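Local structure of 5'-methylthioadenosine nucleosidase / s-adenosylhomocysteine nucleosidase (Brucella melitensis bv. 1, 4PR3) at residues Y101-V106 with G186-S191; A139-A144 with A215-R220. The protein is a nucleosidase of the phosphorylase superfamily, an alpha/beta protein that binds adenine in a pocket at its mixed central sheet. All coordinates share one frame; numbering follows the deposited sequence.

Contact 1 lies in the buried middle of the central sheet and contact 2 at the surface, their centres about 9 Å apart. Contact 1 pairs two strands, 100-108 and 184-192, largely through backbone hydrogen bonds; contact 2 sets the approach to strand 142-148 against helix 207-226 with side-chain packing and no hydrogen bond across. The two meet because strands 100-108 and 142-148 are neighbours: Gln102 N lies 2.7 Å from Asp142 O, a probable hydrogen bond, and Tyr101 packs against Asp142. Helix 207-226 also follows strand 184-192 in the chain, and its Ala217 touches Leu187 of contact 1.

Contact 1 (Y101-V106 with G186-S191); sequences YQVSSV and GLRGIS
Tyr101-Val103 and Gly186-Ser191 run antiparallel, their short strand axes 4.5 Å apart at closest approach and their directions 143° apart. Tyr101 and Arg188 are a hydrogen-bonded pair: Arg188 N donates to Tyr101 O over 2.7 Å, and Tyr101 N returns the bond to Arg188 O. Gln102 and Leu187 follow as a non-hydrogen-bonded pair, with their CA atoms 4.4 Å apart. Beyond them Val103 N reaches Gly186 O over a longer 3.2 Å, arriving from above the carbonyl plane, and a water accepts a hydrogen bond from Gly186 N and donates one to Val103 O. The chain then turns a corner at Ser104, and 105-106 part from the second strand.

This is an interior pairing in the mixed sheet of the phosphorylase superfamily fold. Strand 184-192 lies between strand 100-108, antiparallel to it, and strand 83-91, parallel to it; at its far end Ser191 belongs to the adenine pocket.

On one face, Leu187 CD2 comes 3.8 Å from Gln102 CB. The amide of Gln102 instead heads away, and its NE2 hydrogen-bonds to the carbonyls of Val138 and Ile141. The other face carries Tyr101 and Arg188. The Tyr101 ring presents its edge to Arg188 O, and further along its CE1 lies 4.2 Å from Ile190 CG1, the two side chains crossing at a slant. Val103 leans inward: with CG1 anti to the backbone N (chi1 -173°), CG2 falls beside that N and lies 3.6 Å from Gly186 CA, against bare glycine backbone. Arg188 bends at chi2 (-70°) away from Tyr101, and its guanidinium is held by the Ser89 carbonyl and Ser86 OG, its side chain about 6 Å from the bound adenine.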
loop_
_atom_site.group_PDB
_atom_site.type_symbol
_atom_site.label_atom_id
_atom_site.label_comp_id
_atom_site.label_asym_id
_atom_site.label_seq_id
_atom_site.Cartn_x
_atom_site.Cartn_y
_atom_site.Cartn_z
ATOM N N TYR A 101 -10.907 13.762 -16.012
ATOM C CA TYR A 101 -12.042 13.478 -15.144
ATOM C C TYR A 101 -11.664 13.665 -13.680
ATOM O O TYR A 101 -10.537 13.378 -13.283
ATOM C CB TYR A 101 -12.517 12.036 -15.353
ATOM C CG TYR A 101 -13.051 11.748 -16.739
ATOM C CD1 TYR A 101 -12.192 11.546 -17.814
ATOM C CD2 TYR A 101 -14.416 11.665 -16.970
ATOM C CE1 TYR A 101 -12.679 11.283 -19.077
ATOM C CE2 TYR A 101 -14.913 11.404 -18.230
ATOM C CZ TYR A 101 -14.042 11.213 -19.278
ATOM O OH TYR A 101 -14.535 10.950 -20.531
ATOM N N GLN A 102 -12.610 14.138 -12.875
ATOM C CA GLN A 102 -12.418 14.175 -11.431
ATOM C C GLN A 102 -12.994 12.900 -10.835
ATOM O O GLN A 102 -13.994 12.378 -11.322
ATOM C CB GLN A 102 -13.067 15.411 -10.810
ATOM C CG GLN A 102 -14.576 15.465 -10.933
ATOM C CD GLN A 102 -15.160 16.736 -10.348
ATOM O OE1 GLN A 102 -14.792 17.154 -9.250
ATOM N NE2 GLN A 102 -16.067 17.365 -11.087
ATOM N N VAL A 103 -12.350 12.389 -9.793
ATOM C CA VAL A 103 -12.714 11.091 -9.244
ATOM C C VAL A 103 -13.865 11.220 -8.261
ATOM O O VAL A 103 -13.736 11.853 -7.212
ATOM C CB VAL A 103 -11.520 10.447 -8.516
ATOM C CG1 VAL A 103 -11.864 9.031 -8.089
ATOM C CG2 VAL A 103 -10.294 10.461 -9.408
ATOM N N SER A 104 -14.992 10.607 -8.613
ATOM C CA SER A 104 -16.186 10.632 -7.777
ATOM C C SER A 104 -16.102 9.590 -6.669
ATOM O O SER A 104 -16.558 9.816 -5.549
ATOM C CB SER A 104 -17.436 10.408 -8.630
ATOM O OG SER A 104 -17.386 9.163 -9.308
ATOM N N SER A 105 -15.529 8.436 -6.997
ATOM C CA SER A 105 -15.350 7.366 -6.028
ATOM C C SER A 105 -14.187 6.477 -6.428
ATOM O O SER A 105 -13.839 6.394 -7.606
ATOM C CB SER A 105 -16.621 6.537 -5.910
ATOM O OG SER A 105 -16.927 5.927 -7.145
ATOM N N VAL A 106 -13.586 5.811 -5.446
ATOM C CA VAL A 106 -12.446 4.943 -5.709
ATOM C C VAL A 106 -12.613 3.585 -5.029
ATOM O O VAL A 106 -13.227 3.476 -3.968
ATOM C CB VAL A 106 -11.107 5.611 -5.285
ATOM C CG1 VAL A 106 -10.992 5.679 -3.780
ATOM C CG2 VAL A 106 -9.917 4.870 -5.880
ATOM N N GLY A 186 -9.227 13.652 -6.430
ATOM C CA GLY A 186 -8.550 13.092 -7.589
ATOM C C GLY A 186 -8.819 13.764 -8.926
ATOM O O GLY A 186 -9.901 14.302 -9.156
ATOM N N LEU A 187 -7.835 13.694 -9.821
ATOM C CA LEU A 187 -7.983 14.130 -11.209
ATOM C C LEU A 187 -7.233 13.165 -12.121
ATOM O O LEU A 187 -6.058 12.890 -11.896
ATOM C CB LEU A 187 -7.440 15.548 -11.404
ATOM C CG LEU A 187 -8.175 16.721 -10.752
ATOM C CD1 LEU A 187 -7.418 18.022 -10.994
ATOM C CD2 LEU A 187 -9.606 16.831 -11.264
ATOM N N ARG A 188 -7.903 12.660 -13.151
ATOM C CA ARG A 188 -7.292 11.676 -14.043
ATOM C C ARG A 188 -7.568 11.957 -15.517
ATOM O O ARG A 188 -8.725 12.071 -15.927
ATOM C CB ARG A 188 -7.795 10.273 -13.700
ATOM C CG ARG A 188 -7.320 9.755 -12.362
ATOM C CD ARG A 188 -5.839 9.452 -12.404
ATOM N NE ARG A 188 -5.243 9.487 -11.076
ATOM C CZ ARG A 188 -3.974 9.194 -10.826
ATOM N NH1 ARG A 188 -3.172 8.834 -11.818
ATOM N NH2 ARG A 188 -3.509 9.257 -9.586
ATOM N N GLY A 189 -6.506 12.082 -16.310
ATOM C CA GLY A 189 -6.646 12.112 -17.756
ATOM C C GLY A 189 -6.533 10.710 -18.328
ATOM O O GLY A 189 -5.780 9.890 -17.811
ATOM N N ILE A 190 -7.238 10.438 -19.423
ATOM C CA ILE A 190 -7.232 9.092 -19.987
ATOM C C ILE A 190 -6.148 8.961 -21.047
ATOM O O ILE A 190 -6.238 9.549 -22.123
ATOM C CB ILE A 190 -8.606 8.713 -20.572
ATOM C CG1 ILE A 190 -9.598 8.477 -19.439
ATOM C CG2 ILE A 190 -8.512 7.440 -21.392
ATOM C CD1 ILE A 190 -9.164 7.358 -18.525
ATOM N N SER A 191 -5.116 8.193 -20.715
ATOM C CA SER A 191 -3.942 8.051 -21.567
ATOM C C SER A 191 -3.974 6.834 -22.492
ATOM O O SER A 191 -3.141 6.724 -23.394
ATOM C CB SER A 191 -2.676 8.011 -20.705
ATOM O OG SER A 191 -2.754 6.979 -19.736
HETATM O O HOH W 1 -12.267 13.899 -6.446
#

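Contact 2 (A139-A144 with A215-R220)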
loop_
_atom_site.group_PDB
_atom_site.type_symbol
_atom_site.label_atom_id
_atom_site.label_comp_id
_atom_site.label_asym_id
_atom_site.label_seq_id
_atom_site.Cartn_x
_atom_site.Cartn_y
_atom_site.Cartn_z
ATOM N N ALA A 139 -17.376 22.025 -10.357
ATOM C CA ALA A 139 -18.143 22.271 -11.574
ATOM C C ALA A 139 -17.232 22.434 -12.783
ATOM O O ALA A 139 -16.143 22.993 -12.676
ATOM C CB ALA A 139 -19.015 23.497 -11.406
ATOM N N GLY A 140 -17.680 21.935 -13.930
ATOM C CA GLY A 140 -16.948 22.107 -15.170
ATOM C C GLY A 140 -16.012 20.960 -15.494
ATOM O O GLY A 140 -15.307 20.985 -16.503
ATOM N N ILE A 141 -15.998 19.948 -14.633
ATOM C CA ILE A 141 -15.174 18.768 -14.866
ATOM C C ILE A 141 -16.025 17.506 -14.794
ATOM O O ILE A 141 -16.839 17.349 -13.887
ATOM C CB ILE A 141 -14.024 18.665 -13.838
ATOM C CG1 ILE A 141 -13.239 19.975 -13.777
ATOM C CG2 ILE A 141 -13.101 17.506 -14.178
ATOM C CD1 ILE A 141 -12.200 20.006 -12.685
ATOM N N ASP A 142 -15.837 16.612 -15.757
ATOM C CA ASP A 142 -16.534 15.335 -15.755
ATOM C C ASP A 142 -16.171 14.518 -14.520
ATOM O O ASP A 142 -15.071 14.642 -13.986
ATOM C CB ASP A 142 -16.169 14.539 -17.005
ATOM C CG ASP A 142 -17.007 14.913 -18.208
ATOM O OD1 ASP A 142 -16.727 15.957 -18.835
ATOM O OD2 ASP A 142 -17.935 14.143 -18.535
ATOM N N THR A 143 -17.102 13.683 -14.071
ATOM C CA THR A 143 -16.854 12.790 -12.949
ATOM C C THR A 143 -16.744 11.358 -13.448
ATOM O O THR A 143 -17.376 10.991 -14.438
ATOM C CB THR A 143 -17.980 12.856 -11.905
ATOM O OG1 THR A 143 -19.239 12.604 -12.542
ATOM C CG2 THR A 143 -18.020 14.217 -11.249
ATOM N N ALA A 144 -15.926 10.558 -12.767
ATOM C CA ALA A 144 -15.782 9.148 -13.099
ATOM C C ALA A 144 -15.415 8.335 -11.865
ATOM O O ALA A 144 -14.722 8.821 -10.974
ATOM C CB ALA A 144 -14.732 8.963 -14.180
ATOM N N ALA A 215 -3.991 20.582 -16.416
ATOM C CA ALA A 215 -3.697 21.909 -15.896
ATOM C C ALA A 215 -4.964 22.762 -15.899
ATOM O O ALA A 215 -5.188 23.567 -14.994
ATOM C CB ALA A 215 -2.595 22.567 -16.711
ATOM N N GLY A 216 -5.792 22.579 -16.921
ATOM C CA GLY A 216 -7.062 23.271 -16.997
ATOM C C GLY A 216 -7.966 22.880 -15.846
ATOM O O GLY A 216 -8.641 23.724 -15.259
ATOM N N ALA A 217 -7.972 21.593 -15.513
ATOM C CA ALA A 217 -8.769 21.094 -14.399
ATOM C C ALA A 217 -8.261 21.635 -13.068
ATOM O O ALA A 217 -9.051 21.993 -12.197
ATOM C CB ALA A 217 -8.774 19.575 -14.387
ATOM N N VAL A 218 -6.941 21.694 -12.918
ATOM C CA VAL A 218 -6.326 22.200 -11.694
ATOM C C VAL A 218 -6.720 23.652 -11.458
ATOM O O VAL A 218 -7.042 24.042 -10.333
ATOM C CB VAL A 218 -4.785 22.047 -11.725
ATOM C CG1 VAL A 218 -4.129 22.881 -10.636
ATOM C CG2 VAL A 218 -4.399 20.585 -11.583
ATOM N N ALA A 219 -6.711 24.443 -12.527
ATOM C CA ALA A 219 -7.163 25.828 -12.472
ATOM C C ALA A 219 -8.592 25.944 -11.933
ATOM O O ALA A 219 -8.896 26.841 -11.147
ATOM C CB ALA A 219 -7.058 26.471 -13.841
ATOM N N ARG A 220 -9.463 25.031 -12.349
ATOM C CA ARG A 220 -10.851 25.057 -11.898
ATOM C C ARG A 220 -10.986 24.625 -10.441
ATOM O O ARG A 220 -11.883 25.083 -9.733
ATOM C CB ARG A 220 -11.735 24.183 -12.792
ATOM C CG ARG A 220 -11.540 24.439 -14.274
ATOM C CD ARG A 220 -12.556 23.689 -15.108
ATOM N NE ARG A 220 -13.846 24.366 -15.101
ATOM C CZ ARG A 220 -14.247 25.213 -16.043
ATOM N NH1 ARG A 220 -13.459 25.480 -17.076
ATOM N NH2 ARG A 220 -15.438 25.787 -15.952
#
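Ile141 and Gly140, in the loop that leads into strand 142-148, pass beside one flank of helix 207-226, the CA atoms of Ile141 and Ala217 being 6.8 Å apart and those of Gly140 and Arg220 7.5 Å. The helix thus packs against the loop that enters the strand, at the surface of the alpha/beta phosphorylase superfamily fold. The same Ala217 also touches Val100 on strand 100-108 and Leu187 on strand 184-192.

Ile141 supplies the apolar part. Its side chain leaves the backbone at an angle to the helix, but with CD1 extended away from CA (chi2 173°) the terminal methyl reaches the helix surface and sits 3.8 Å from Ala217 CB. The same methyl is as close to the carbonyl oxygen of Ala217. Nearer its root, Ile141 CG1 lies 4.0 Å from Arg220 CD, and the two side chains slide past each other in opposite directions.

Arg220, which is exposed, lies over the loop backbone. Its chain is extended through chi2 and then folds at chi3 (78°), bringing the guanidinium across Gly140, which has a positive phi of 94°. Gly140 O lies over one face of the guanidinium, and Ala139 O comes to its edge, near the plane. No hydrogen bond is formed across the two segments; Arg220 NE stands 3.8 Å from Gly140 CA and 3.6 Å from Ala139 O.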